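Local coordinates for protein LbaCas13a H328A (C2c2) (Lachnospiraceae bacterium NK4A179, PDB 5WLH) that binds a precursor CRISPR RNA as its guide and, as a Cas13a effector, probably cleaves RNA targets, at residues D255-I260 and Y1140-L1145; G392-F395 and L400-F403; I1172-C1177 and P1185-D1190. All blocks are in the same frame, centred on the assembly; numbering follows the deposited sequence.

Contact 1 of 3, residues D255-I260 and Y1140-L1145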
ATOM      1  N   ASP A 255      -9.176 -33.046 -12.835  1.00 50.23           N
ATOM      2  CA  ASP A 255      -7.891 -33.717 -12.968  1.00 52.81           C
ATOM      3  C   ASP A 255      -6.812 -33.154 -12.048  1.00 50.18           C
ATOM      4  O   ASP A 255      -5.624 -33.401 -12.293  1.00 49.40           O
ATOM      5  CB  ASP A 255      -7.423 -33.650 -14.424  1.00 62.68           C
ATOM      6  CG  ASP A 255      -7.795 -32.338 -15.093  1.00 68.83           C
ATOM      7  OD1 ASP A 255      -8.360 -31.460 -14.406  1.00 71.22           O
ATOM      8  OD2 ASP A 255      -7.529 -32.191 -16.305  1.00 69.73           O
ATOM      9  N   GLY A 256      -7.186 -32.412 -11.006  1.00 45.79           N
ATOM     10  CA  GLY A 256      -6.190 -31.805 -10.140  1.00 42.13           C
ATOM     11  C   GLY A 256      -5.332 -30.776 -10.843  1.00 36.67           C
ATOM     12  O   GLY A 256      -4.129 -30.685 -10.565  1.00 33.21           O
ATOM     13  N   LYS A 257      -5.915 -30.035 -11.787  1.00 31.09           N
ATOM     14  CA  LYS A 257      -5.250 -28.947 -12.493  1.00 28.75           C
ATOM     15  C   LYS A 257      -5.890 -27.634 -12.074  1.00 24.40           C
ATOM     16  O   LYS A 257      -7.115 -27.542 -11.970  1.00 25.27           O
ATOM     17  CB  LYS A 257      -5.376 -29.098 -14.009  1.00 29.21           C
ATOM     18  CG  LYS A 257      -4.805 -30.410 -14.559  1.00 37.68           C
ATOM     19  CD  LYS A 257      -3.375 -30.609 -14.089  1.00 43.80           C
ATOM     20  CE  LYS A 257      -2.828 -31.986 -14.449  1.00 52.46           C
ATOM     21  NZ  LYS A 257      -1.414 -32.121 -13.970  1.00 56.73           N
ATOM     22  N   PHE A 258      -5.068 -26.619 -11.835  1.00 21.96           N
ATOM     23  CA  PHE A 258      -5.606 -25.299 -11.522  1.00 20.00           C
ATOM     24  C   PHE A 258      -6.050 -24.619 -12.814  1.00 24.53           C
ATOM     25  O   PHE A 258      -5.353 -24.682 -13.826  1.00 23.32           O
ATOM     26  CB  PHE A 258      -4.538 -24.431 -10.845  1.00 19.69           C
ATOM     27  CG  PHE A 258      -4.377 -24.663  -9.370  1.00 22.28           C
ATOM     28  CD1 PHE A 258      -5.464 -24.605  -8.510  1.00 19.79           C
ATOM     29  CD2 PHE A 258      -3.117 -24.884  -8.838  1.00 19.17           C
ATOM     30  CE1 PHE A 258      -5.291 -24.776  -7.148  1.00 21.54           C
ATOM     31  CE2 PHE A 258      -2.944 -25.055  -7.486  1.00 18.50           C
ATOM     32  CZ  PHE A 258      -4.035 -25.000  -6.639  1.00 21.91           C
ATOM     33  N   ALA A 259      -7.204 -23.953 -12.769  1.00 23.35           N
ATOM     34  CA  ALA A 259      -7.669 -23.149 -13.891  1.00 22.05           C
ATOM     35  C   ALA A 259      -8.489 -21.992 -13.343  1.00 18.68           C
ATOM     36  O   ALA A 259      -8.930 -22.025 -12.187  1.00 21.51           O
ATOM     37  CB  ALA A 259      -8.504 -23.970 -14.868  1.00 25.17           C
ATOM     38  N   ILE A 260      -8.722 -20.978 -14.193  1.00 20.23           N
ATOM     39  CA  ILE A 260      -9.569 -19.871 -13.753  1.00 18.46           C
ATOM     40  C   ILE A 260     -10.933 -20.426 -13.394  1.00 22.11           C
ATOM     41  O   ILE A 260     -11.446 -21.353 -14.039  1.00 23.97           O
ATOM     42  CB  ILE A 260      -9.675 -18.765 -14.821  1.00 20.20           C
ATOM     43  CG1 ILE A 260     -10.324 -19.316 -16.108  1.00 23.94           C
ATOM     44  CG2 ILE A 260      -8.299 -18.118 -15.043  1.00 23.00           C
ATOM     45  CD1 ILE A 260     -10.669 -18.255 -17.150  1.00 25.42           C
ATOM     46  N   TYR A1140       1.630 -19.253 -17.230  1.00 18.04           N
ATOM     47  CA  TYR A1140       1.703 -19.469 -18.666  1.00 20.06           C
ATOM     48  C   TYR A1140       2.331 -20.826 -18.983  1.00 20.25           C
ATOM     49  O   TYR A1140       1.777 -21.619 -19.752  1.00 22.41           O
ATOM     50  CB  TYR A1140       2.496 -18.317 -19.272  1.00 18.69           C
ATOM     51  CG  TYR A1140       2.789 -18.441 -20.732  1.00 19.16           C
ATOM     52  CD1 TYR A1140       1.895 -17.953 -21.671  1.00 23.45           C
ATOM     53  CD2 TYR A1140       3.949 -19.062 -21.178  1.00 23.39           C
ATOM     54  CE1 TYR A1140       2.169 -18.051 -23.034  1.00 21.91           C
ATOM     55  CE2 TYR A1140       4.227 -19.175 -22.538  1.00 22.72           C
ATOM     56  CZ  TYR A1140       3.333 -18.663 -23.455  1.00 24.26           C
ATOM     57  OH  TYR A1140       3.612 -18.767 -24.803  1.00 25.83           O
ATOM     58  N   HIS A1141       3.479 -21.130 -18.381  1.00 18.69           N
ATOM     59  CA  HIS A1141       4.101 -22.415 -18.704  1.00 20.45           C
ATOM     60  C   HIS A1141       3.371 -23.579 -18.060  1.00 23.16           C
ATOM     61  O   HIS A1141       3.398 -24.689 -18.602  1.00 22.58           O
ATOM     62  CB  HIS A1141       5.567 -22.390 -18.315  1.00 20.44           C
ATOM     63  CG  HIS A1141       6.368 -21.483 -19.186  1.00 20.16           C
ATOM     64  ND1 HIS A1141       6.730 -21.825 -20.472  1.00 20.72           N
ATOM     65  CD2 HIS A1141       6.793 -20.213 -18.996  1.00 19.64           C
ATOM     66  CE1 HIS A1141       7.396 -20.824 -21.016  1.00 20.93           C
ATOM     67  NE2 HIS A1141       7.448 -19.832 -20.141  1.00 22.79           N
ATOM     68  N   TYR A1142       2.688 -23.345 -16.939  1.00 21.03           N
ATOM     69  CA  TYR A1142       1.794 -24.357 -16.392  1.00 18.06           C
ATOM     70  C   TYR A1142       0.670 -24.663 -17.365  1.00 21.59           C
ATOM     71  O   TYR A1142       0.342 -25.834 -17.614  1.00 23.05           O
ATOM     72  CB  TYR A1142       1.222 -23.887 -15.053  1.00 18.51           C
ATOM     73  CG  TYR A1142       0.279 -24.851 -14.383  1.00 19.69           C
ATOM     74  CD1 TYR A1142       0.764 -25.919 -13.628  1.00 20.58           C
ATOM     75  CD2 TYR A1142      -1.091 -24.675 -14.470  1.00 20.37           C
ATOM     76  CE1 TYR A1142      -0.111 -26.782 -12.971  1.00 21.98           C
ATOM     77  CE2 TYR A1142      -1.971 -25.527 -13.817  1.00 21.24           C
ATOM     78  CZ  TYR A1142      -1.469 -26.567 -13.062  1.00 25.49           C
ATOM     79  OH  TYR A1142      -2.345 -27.400 -12.421  1.00 26.25           O
ATOM     80  N   ALA A1143       0.050 -23.616 -17.917  1.00 22.30           N
ATOM     81  CA  ALA A1143      -0.936 -23.827 -18.967  1.00 17.41           C
ATOM     82  C   ALA A1143      -0.322 -24.565 -20.143  1.00 20.16           C
ATOM     83  O   ALA A1143      -0.956 -25.453 -20.727  1.00 25.97           O
ATOM     84  CB  ALA A1143      -1.527 -22.483 -19.417  1.00 15.78           C
ATOM     85  N   CYS A1144       0.904 -24.208 -20.512  1.00 19.35           N
ATOM     86  CA  CYS A1144       1.546 -24.866 -21.647  1.00 23.19           C
ATOM     87  C   CYS A1144       1.767 -26.341 -21.355  1.00 27.05           C
ATOM     88  O   CYS A1144       1.462 -27.213 -22.186  1.00 24.47           O
ATOM     89  CB  CYS A1144       2.863 -24.167 -21.973  1.00 23.40           C
ATOM     90  SG  CYS A1144       3.682 -24.859 -23.443  1.00 26.83           S
ATOM     91  N   LEU A1145       2.285 -26.639 -20.161  1.00 22.10           N
ATOM     92  CA  LEU A1145       2.501 -28.026 -19.765  1.00 26.79           C
ATOM     93  C   LEU A1145       1.224 -28.831 -19.854  1.00 31.65           C
ATOM     94  O   LEU A1145       1.260 -30.032 -20.147  1.00 32.64           O
ATOM     95  CB  LEU A1145       3.035 -28.098 -18.334  1.00 24.55           C
ATOM     96  CG  LEU A1145       4.525 -27.995 -18.073  1.00 31.15           C
ATOM     97  CD1 LEU A1145       4.761 -27.950 -16.571  1.00 31.08           C
ATOM     98  CD2 LEU A1145       5.270 -29.176 -18.687  1.00 27.98           C
TER
HETATM   99  O   HOH W   1      -1.492 -29.534 -11.492  1.00 30.17           O
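At the edge of the Tyr1142 ring, close to its plane, lie the carbonyl oxygen of Phe258 and water 1, whereas the Phe258 ring meets the tyrosine hydroxyl obliquely. The carbonyl comes near one ring carbon, with Phe258 O 3.5 Å from Tyr1142 CE2. Most of the contact is made by the hydroxyl. It accepts a fairly straight hydrogen bond from the backbone of the loop-to-strand junction, Phe258 N to Tyr1142 OH at 2.9 Å (161° at the hydrogen). Water 1, also hydrogen-bonded to Tyr1142 OH, donates to Gly256 O at 3.0 Å and so ties the preceding turn to the same tyrosine. Lys257 bends at chi2 (-53°), which leaves its CD 3.8 Å from Tyr1142 OH. With CG opposite its backbone nitrogen (chi1 -180°), the Tyr1142 ring is carried out from the helix so that its hydroxyl reaches Phe258 N, and Phe258 CB touches Tyr1142 CE2 at 4.1 Å. The Phe258 ring itself turns off to Ala454 and Tyr458 of helix 429-458, whose Val455 also touches Tyr1142. Strand 258-260 pairs antiparallel with strand 250-252, Ile260 packs on helix 268-287, and at the last turn of helix 1106-1145 His1141 and Leu1145 rest on helix 1171-1180.

Contact 2 of 3, residues G392-F395 and L400-F403; sequences GRYF and LNMF
Phe395 is met from two directions by consecutive residues of helix 398-417: Leu400 lies over one face of its ring, and the amide of Asn401 approaches the ring edge and the backbone beside it. The leucine methyl makes a CH-pi contact, Leu400 CD2 standing 3.7 Å from the centroid of the Phe395 ring but shifted toward the rim, so that its closest ring atom is Phe395 CG. Leu400 reaches this place because its CG is directed opposite its own backbone nitrogen (chi1 -179°). The Asn401 amide is inclined by 31° to the phenyl plane, with OD1 near that plane and 3.4 Å from Phe395 CD2.

The same amide reads the backbone of Phe395 with both its ends. Phe395 N donates to Asn401 OD1 at 2.8 Å, in the carbonyl plane and on a lone pair, while Asn401 ND2 donates to Phe395 O at 2.7 Å from a position tilted 23° out of the plane of that carbonyl. OD1 is also packed closely by carbon, since Tyr394 CB lies 3.2 Å from Asn401 OD1. The Tyr394 ring continues away into Leu305 and Leu308 of helix 292-311, with Arg393 CB over one of its faces.

Asn390 ND2 donates to Phe395 O as well, so this carbonyl is gripped by two amides. Replacing Asn401 with a leucine would probably leave the buried Phe395 N-H without its acceptor and the loop freer to shift against the helix. Two polar bonds thus fix the rotation of the asparagine amide and satisfy backbone groups inside a buried contact, holding the loop that leads into helix 398-417 against its first turn.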
ATOM      1  N   GLY A 392     -13.609 -16.945 -40.297  1.00 42.69           N
ATOM      2  CA  GLY A 392     -12.182 -16.942 -40.053  1.00 39.48           C
ATOM      3  C   GLY A 392     -11.603 -15.649 -39.526  1.00 36.99           C
ATOM      4  O   GLY A 392     -10.403 -15.611 -39.221  1.00 37.88           O
ATOM      5  N   ARG A 393     -12.402 -14.585 -39.425  1.00 32.30           N
ATOM      6  CA  ARG A 393     -11.899 -13.310 -38.926  1.00 29.94           C
ATOM      7  C   ARG A 393     -11.631 -13.374 -37.433  1.00 26.01           C
ATOM      8  O   ARG A 393     -10.627 -12.841 -36.953  1.00 28.21           O
ATOM      9  CB  ARG A 393     -12.913 -12.201 -39.189  1.00 30.27           C
ATOM     10  CG  ARG A 393     -12.831 -11.568 -40.556  1.00 35.18           C
ATOM     11  CD  ARG A 393     -14.025 -10.667 -40.792  1.00 39.22           C
ATOM     12  NE  ARG A 393     -14.140 -10.302 -42.198  1.00 42.09           N
ATOM     13  CZ  ARG A 393     -14.832 -10.996 -43.094  1.00 46.66           C
ATOM     14  NH1 ARG A 393     -15.483 -12.098 -42.735  1.00 45.05           N
ATOM     15  NH2 ARG A 393     -14.872 -10.583 -44.349  1.00 52.36           N
ATOM     16  N   TYR A 394     -12.559 -13.966 -36.686  1.00 28.13           N
ATOM     17  CA  TYR A 394     -12.563 -13.984 -35.237  1.00 25.98           C
ATOM     18  C   TYR A 394     -12.277 -15.414 -34.794  1.00 26.62           C
ATOM     19  O   TYR A 394     -11.722 -16.215 -35.567  1.00 26.25           O
ATOM     20  CB  TYR A 394     -13.903 -13.427 -34.743  1.00 24.54           C
ATOM     21  CG  TYR A 394     -14.324 -12.195 -35.528  1.00 26.90           C
ATOM     22  CD1 TYR A 394     -13.562 -11.037 -35.498  1.00 27.08           C
ATOM     23  CD2 TYR A 394     -15.468 -12.209 -36.329  1.00 30.15           C
ATOM     24  CE1 TYR A 394     -13.924  -9.909 -36.234  1.00 29.11           C
ATOM     25  CE2 TYR A 394     -15.839 -11.099 -37.065  1.00 29.82           C
ATOM     26  CZ  TYR A 394     -15.064  -9.954 -37.016  1.00 31.73           C
ATOM     27  OH  TYR A 394     -15.425  -8.841 -37.736  1.00 27.23           O
ATOM     28  N   PHE A 395     -12.659 -15.750 -33.568  1.00 26.54           N
ATOM     29  CA  PHE A 395     -12.423 -17.108 -33.109  1.00 27.49           C
ATOM     30  C   PHE A 395     -13.510 -18.046 -33.620  1.00 31.41           C
ATOM     31  O   PHE A 395     -14.664 -17.647 -33.831  1.00 27.13           O
ATOM     32  CB  PHE A 395     -12.324 -17.136 -31.584  1.00 27.10           C
ATOM     33  CG  PHE A 395     -11.158 -16.341 -31.056  1.00 24.26           C
ATOM     34  CD1 PHE A 395      -9.874 -16.858 -31.082  1.00 24.30           C
ATOM     35  CD2 PHE A 395     -11.341 -15.050 -30.580  1.00 24.90           C
ATOM     36  CE1 PHE A 395      -8.794 -16.102 -30.607  1.00 25.84           C
ATOM     37  CE2 PHE A 395     -10.284 -14.306 -30.111  1.00 25.39           C
ATOM     38  CZ  PHE A 395      -9.001 -14.828 -30.125  1.00 24.93           C
ATOM     39  N   LEU A 400     -16.365 -17.663 -27.280  1.00 25.03           N
ATOM     40  CA  LEU A 400     -15.158 -16.886 -27.017  1.00 24.64           C
ATOM     41  C   LEU A 400     -15.260 -15.490 -27.623  1.00 27.69           C
ATOM     42  O   LEU A 400     -14.838 -14.511 -27.005  1.00 22.93           O
ATOM     43  CB  LEU A 400     -13.923 -17.618 -27.543  1.00 23.25           C
ATOM     44  CG  LEU A 400     -12.597 -16.892 -27.304  1.00 25.66           C
ATOM     45  CD1 LEU A 400     -12.399 -16.645 -25.814  1.00 25.34           C
ATOM     46  CD2 LEU A 400     -11.424 -17.681 -27.881  1.00 24.02           C
ATOM     47  N   ASN A 401     -15.814 -15.373 -28.830  1.00 23.43           N
ATOM     48  CA  ASN A 401     -16.055 -14.052 -29.391  1.00 23.49           C
ATOM     49  C   ASN A 401     -16.992 -13.247 -28.502  1.00 20.01           C
ATOM     50  O   ASN A 401     -16.785 -12.049 -28.297  1.00 25.03           O
ATOM     51  CB  ASN A 401     -16.631 -14.174 -30.798  1.00 22.84           C
ATOM     52  CG  ASN A 401     -15.667 -14.840 -31.770  1.00 27.79           C
ATOM     53  OD1 ASN A 401     -14.459 -14.570 -31.753  1.00 28.40           O
ATOM     54  ND2 ASN A 401     -16.199 -15.716 -32.625  1.00 26.64           N
ATOM     55  N   MET A 402     -18.027 -13.897 -27.971  1.00 22.90           N
ATOM     56  CA  MET A 402     -18.960 -13.213 -27.091  1.00 25.21           C
ATOM     57  C   MET A 402     -18.293 -12.849 -25.771  1.00 24.56           C
ATOM     58  O   MET A 402     -18.560 -11.777 -25.219  1.00 24.84           O
ATOM     59  CB  MET A 402     -20.193 -14.078 -26.838  1.00 27.12           C
ATOM     60  CG  MET A 402     -21.157 -14.184 -28.023  1.00 29.64           C
ATOM     61  SD  MET A 402     -21.746 -12.566 -28.571  1.00 32.78           S
ATOM     62  CE  MET A 402     -22.599 -12.032 -27.114  1.00 29.26           C
ATOM     63  N   PHE A 403     -17.434 -13.728 -25.240  1.00 23.07           N
ATOM     64  CA  PHE A 403     -16.709 -13.360 -24.027  1.00 22.40           C
ATOM     65  C   PHE A 403     -15.937 -12.070 -24.246  1.00 20.12           C
ATOM     66  O   PHE A 403     -15.965 -11.161 -23.414  1.00 22.95           O
ATOM     67  CB  PHE A 403     -15.753 -14.475 -23.598  1.00 21.83           C
ATOM     68  CG  PHE A 403     -15.026 -14.164 -22.321  1.00 22.95           C
ATOM     69  CD1 PHE A 403     -15.643 -14.380 -21.099  1.00 22.83           C
ATOM     70  CD2 PHE A 403     -13.751 -13.602 -22.344  1.00 25.02           C
ATOM     71  CE1 PHE A 403     -14.992 -14.058 -19.915  1.00 24.04           C
ATOM     72  CE2 PHE A 403     -13.091 -13.282 -21.161  1.00 23.97           C
ATOM     73  CZ  PHE A 403     -13.710 -13.522 -19.947  1.00 21.21           C
TER

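Contact 3 of 3, residues I1172-C1177 and P1185-D1190; sequences ILYQIC and PLYYVD
A helix followed by a beta-hairpin forms this part of the fold: helix 1171-1180 leads through a short connection into strand 1187-1189, and adjacent helix residues Tyr1174 and Gln1175 hold the start of that strand. The Gln1175 amide engages Tyr1187 as a neighbouring strand would. Tyr1187 N donates to Gln1175 OE1 at 3.1 Å in an almost linear bond (176°), and Gln1175 NE2 donates to Tyr1187 O at 2.7 Å; each donor sits on a lone pair of the accepting oxygen, in the plane of that carbonyl. A bend at chi2 (-89°) brings the glutamine amide alongside the backbone. The Leu1186 side chain crosses that of Gln1175 nearly at right angles, its CD2 3.5 Å from Gln1175 NE2.

Two residues before Tyr1187, Pro1185 O accepts a bond from Tyr1174 OH at 2.7 Å. This hydroxyl also receives a bond from water 2, which lies 2.8 Å from Tyr1187 OH and so links the two phenols. Their rings meet obliquely, planes at 52°, with Tyr1174 CE1 3.7 Å from Tyr1187 CE1 and at the edge of the Tyr1187 ring, where Gln1175 OE1 also lies.

Strand 1187-1189 pairs antiparallel with strand 1196-1198, whose Val1198 touches Pro1185 and Tyr1187. Helix 1205-1216 contributes Tyr1215 against Gln1175 and Glu1211 against Leu1186, while Cys1177 packs on Leu1138 of helix 1106-1145.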
ATOM      1  N   ILE A1172      10.210 -27.194 -16.351  1.00 20.72           N
ATOM      2  CA  ILE A1172      10.080 -25.775 -16.678  1.00 21.54           C
ATOM      3  C   ILE A1172       9.612 -24.997 -15.458  1.00 19.85           C
ATOM      4  O   ILE A1172      10.081 -23.889 -15.205  1.00 21.00           O
ATOM      5  CB  ILE A1172       9.140 -25.554 -17.877  1.00 19.04           C
ATOM      6  CG1 ILE A1172       8.960 -24.046 -18.155  1.00 19.63           C
ATOM      7  CG2 ILE A1172       7.810 -26.167 -17.642  1.00 18.42           C
ATOM      8  CD1 ILE A1172      10.186 -23.366 -18.628  1.00 22.67           C
ATOM      9  N   LEU A1173       8.713 -25.583 -14.668  1.00 19.39           N
ATOM     10  CA  LEU A1173       8.198 -24.873 -13.498  1.00 21.73           C
ATOM     11  C   LEU A1173       9.267 -24.742 -12.428  1.00 21.74           C
ATOM     12  O   LEU A1173       9.428 -23.675 -11.828  1.00 17.28           O
ATOM     13  CB  LEU A1173       6.976 -25.600 -12.937  1.00 20.90           C
ATOM     14  CG  LEU A1173       5.823 -25.831 -13.893  1.00 24.01           C
ATOM     15  CD1 LEU A1173       4.725 -26.632 -13.192  1.00 23.26           C
ATOM     16  CD2 LEU A1173       5.299 -24.501 -14.437  1.00 22.86           C
ATOM     17  N   TYR A1174      10.000 -25.828 -12.172  1.00 20.26           N
ATOM     18  CA  TYR A1174      11.131 -25.766 -11.258  1.00 20.22           C
ATOM     19  C   TYR A1174      12.099 -24.671 -11.687  1.00 20.33           C
ATOM     20  O   TYR A1174      12.525 -23.842 -10.876  1.00 18.13           O
ATOM     21  CB  TYR A1174      11.846 -27.135 -11.220  1.00 18.02           C
ATOM     22  CG  TYR A1174      13.109 -27.077 -10.395  1.00 20.62           C
ATOM     23  CD1 TYR A1174      14.313 -26.646 -10.948  1.00 20.13           C
ATOM     24  CD2 TYR A1174      13.087 -27.410  -9.048  1.00 22.10           C
ATOM     25  CE1 TYR A1174      15.456 -26.546 -10.178  1.00 22.36           C
ATOM     26  CE2 TYR A1174      14.238 -27.326  -8.260  1.00 22.18           C
ATOM     27  CZ  TYR A1174      15.415 -26.905  -8.835  1.00 22.70           C
ATOM     28  OH  TYR A1174      16.539 -26.789  -8.056  1.00 23.43           O
ATOM     29  N   GLN A1175      12.457 -24.658 -12.975  1.00 19.82           N
ATOM     30  CA  GLN A1175      13.494 -23.753 -13.443  1.00 20.57           C
ATOM     31  C   GLN A1175      13.030 -22.308 -13.399  1.00 20.08           C
ATOM     32  O   GLN A1175      13.844 -21.407 -13.156  1.00 18.42           O
ATOM     33  CB  GLN A1175      13.930 -24.158 -14.854  1.00 19.27           C
ATOM     34  CG  GLN A1175      14.586 -25.569 -14.851  1.00 18.14           C
ATOM     35  CD  GLN A1175      16.075 -25.479 -14.607  1.00 22.20           C
ATOM     36  OE1 GLN A1175      16.539 -25.559 -13.474  1.00 23.29           O
ATOM     37  NE2 GLN A1175      16.827 -25.246 -15.664  1.00 25.70           N
ATOM     38  N   ILE A1176      11.737 -22.068 -13.615  1.00 18.71           N
ATOM     39  CA  ILE A1176      11.217 -20.713 -13.466  1.00 19.47           C
ATOM     40  C   ILE A1176      11.398 -20.239 -12.031  1.00 19.00           C
ATOM     41  O   ILE A1176      11.910 -19.144 -11.777  1.00 21.74           O
ATOM     42  CB  ILE A1176       9.743 -20.637 -13.896  1.00 19.72           C
ATOM     43  CG1 ILE A1176       9.636 -20.759 -15.424  1.00 21.84           C
ATOM     44  CG2 ILE A1176       9.145 -19.277 -13.437  1.00 20.82           C
ATOM     45  CD1 ILE A1176       8.223 -20.979 -15.937  1.00 19.76           C
ATOM     46  N   CYS A1177      10.983 -21.063 -11.071  1.00 19.03           N
ATOM     47  CA  CYS A1177      11.066 -20.632  -9.681  1.00 20.42           C
ATOM     48  C   CYS A1177      12.507 -20.506  -9.231  1.00 21.00           C
ATOM     49  O   CYS A1177      12.825 -19.630  -8.414  1.00 19.67           O
ATOM     50  CB  CYS A1177      10.306 -21.593  -8.769  1.00 22.50           C
ATOM     51  SG  CYS A1177       8.533 -21.525  -9.000  1.00 24.97           S
ATOM     52  N   PRO A1185      18.955 -24.317  -6.723  1.00 22.12           N
ATOM     53  CA  PRO A1185      19.836 -24.570  -7.878  1.00 23.89           C
ATOM     54  C   PRO A1185      19.103 -24.518  -9.210  1.00 21.51           C
ATOM     55  O   PRO A1185      17.937 -24.902  -9.323  1.00 22.40           O
ATOM     56  CB  PRO A1185      20.352 -25.987  -7.610  1.00 26.19           C
ATOM     57  CG  PRO A1185      20.308 -26.128  -6.117  1.00 27.70           C
ATOM     58  CD  PRO A1185      19.072 -25.372  -5.698  1.00 22.36           C
ATOM     59  N   LEU A1186      19.840 -24.124 -10.249  1.00 22.60           N
ATOM     60  CA  LEU A1186      19.335 -24.159 -11.609  1.00 22.03           C
ATOM     61  C   LEU A1186      20.220 -25.105 -12.421  1.00 23.55           C
ATOM     62  O   LEU A1186      21.441 -25.150 -12.214  1.00 21.32           O
ATOM     63  CB  LEU A1186      19.326 -22.760 -12.213  1.00 27.03           C
ATOM     64  CG  LEU A1186      18.316 -22.521 -13.334  1.00 32.91           C
ATOM     65  CD1 LEU A1186      17.727 -21.125 -13.221  1.00 32.76           C
ATOM     66  CD2 LEU A1186      18.994 -22.720 -14.684  1.00 34.85           C
ATOM     67  N   TYR A1187      19.592 -25.894 -13.285  1.00 24.20           N
ATOM     68  CA  TYR A1187      20.283 -26.854 -14.145  1.00 21.63           C
ATOM     69  C   TYR A1187      20.433 -26.231 -15.518  1.00 27.51           C
ATOM     70  O   TYR A1187      19.465 -25.694 -16.062  1.00 26.15           O
ATOM     71  CB  TYR A1187      19.504 -28.161 -14.255  1.00 19.49           C
ATOM     72  CG  TYR A1187      19.320 -28.839 -12.927  1.00 24.79           C
ATOM     73  CD1 TYR A1187      18.288 -28.462 -12.081  1.00 23.49           C
ATOM     74  CD2 TYR A1187      20.198 -29.821 -12.500  1.00 24.16           C
ATOM     75  CE1 TYR A1187      18.119 -29.060 -10.859  1.00 22.05           C
ATOM     76  CE2 TYR A1187      20.040 -30.437 -11.273  1.00 21.90           C
ATOM     77  CZ  TYR A1187      19.002 -30.036 -10.443  1.00 24.05           C
ATOM     78  OH  TYR A1187      18.824 -30.612  -9.212  1.00 25.88           O
ATOM     79  N   TYR A1188      21.638 -26.286 -16.073  1.00 23.79           N
ATOM     80  CA  TYR A1188      21.860 -25.603 -17.341  1.00 23.76           C
ATOM     81  C   TYR A1188      23.123 -26.157 -17.974  1.00 25.70           C
ATOM     82  O   TYR A1188      23.887 -26.888 -17.340  1.00 23.84           O
ATOM     83  CB  TYR A1188      21.991 -24.090 -17.162  1.00 23.99           C
ATOM     84  CG  TYR A1188      23.140 -23.675 -16.290  1.00 27.35           C
ATOM     85  CD1 TYR A1188      23.032 -23.696 -14.897  1.00 29.81           C
ATOM     86  CD2 TYR A1188      24.338 -23.262 -16.850  1.00 22.13           C
ATOM     87  CE1 TYR A1188      24.095 -23.329 -14.103  1.00 27.03           C
ATOM     88  CE2 TYR A1188      25.394 -22.870 -16.069  1.00 27.02           C
ATOM     89  CZ  TYR A1188      25.271 -22.916 -14.689  1.00 30.59           C
ATOM     90  OH  TYR A1188      26.341 -22.539 -13.905  1.00 35.23           O
ATOM     91  N   VAL A1189      23.337 -25.791 -19.232  1.00 26.64           N
ATOM     92  CA  VAL A1189      24.554 -26.165 -19.943  1.00 24.55           C
ATOM     93  C   VAL A1189      25.506 -24.989 -19.832  1.00 23.62           C
ATOM     94  O   VAL A1189      25.205 -23.872 -20.293  1.00 25.58           O
ATOM     95  CB  VAL A1189      24.274 -26.548 -21.404  1.00 26.39           C
ATOM     96  CG1 VAL A1189      25.600 -26.887 -22.121  1.00 27.14           C
ATOM     97  CG2 VAL A1189      23.354 -27.735 -21.449  1.00 25.43           C
ATOM     98  N   ASP A1190      26.637 -25.232 -19.182  1.00 23.73           N
ATOM     99  CA  ASP A1190      27.569 -24.166 -18.872  1.00 25.21           C
ATOM    100  C   ASP A1190      28.170 -23.576 -20.139  1.00 30.46           C
ATOM    101  O   ASP A1190      28.449 -24.292 -21.104  1.00 30.36           O
ATOM    102  CB  ASP A1190      28.683 -24.680 -17.966  1.00 29.33           C
ATOM    103  CG  ASP A1190      29.724 -23.631 -17.704  1.00 36.72           C
ATOM    104  OD1 ASP A1190      29.391 -22.639 -17.021  1.00 37.88           O
ATOM    105  OD2 ASP A1190      30.865 -23.781 -18.199  1.00 40.76           O
TER
HETATM  106  O   HOH W   2      17.520 -29.193  -7.225  1.00 32.11           O

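All three contacts lie well away from the centre of the chain. Contacts 1 and 3, with centres about 19 Å apart, touch directly, because helices 1106-1145 and 1171-1180 pack against each other. Contact 2 lies about 23 Å from contact 1 and about 37 Å from contact 3, centre to centre. Helix 268-287 relates contacts 1 and 2, being packed by Ile260 from one and by Leu400 and Phe403 from the other. In sequence, contact 2 falls between the two halves of contact 1, and contact 3 follows both. Contact 1 therefore joins distant parts of the chain, whereas contacts 2 and 3 are local, tying a loop to the helix that follows it and a helix to the strand that follows it.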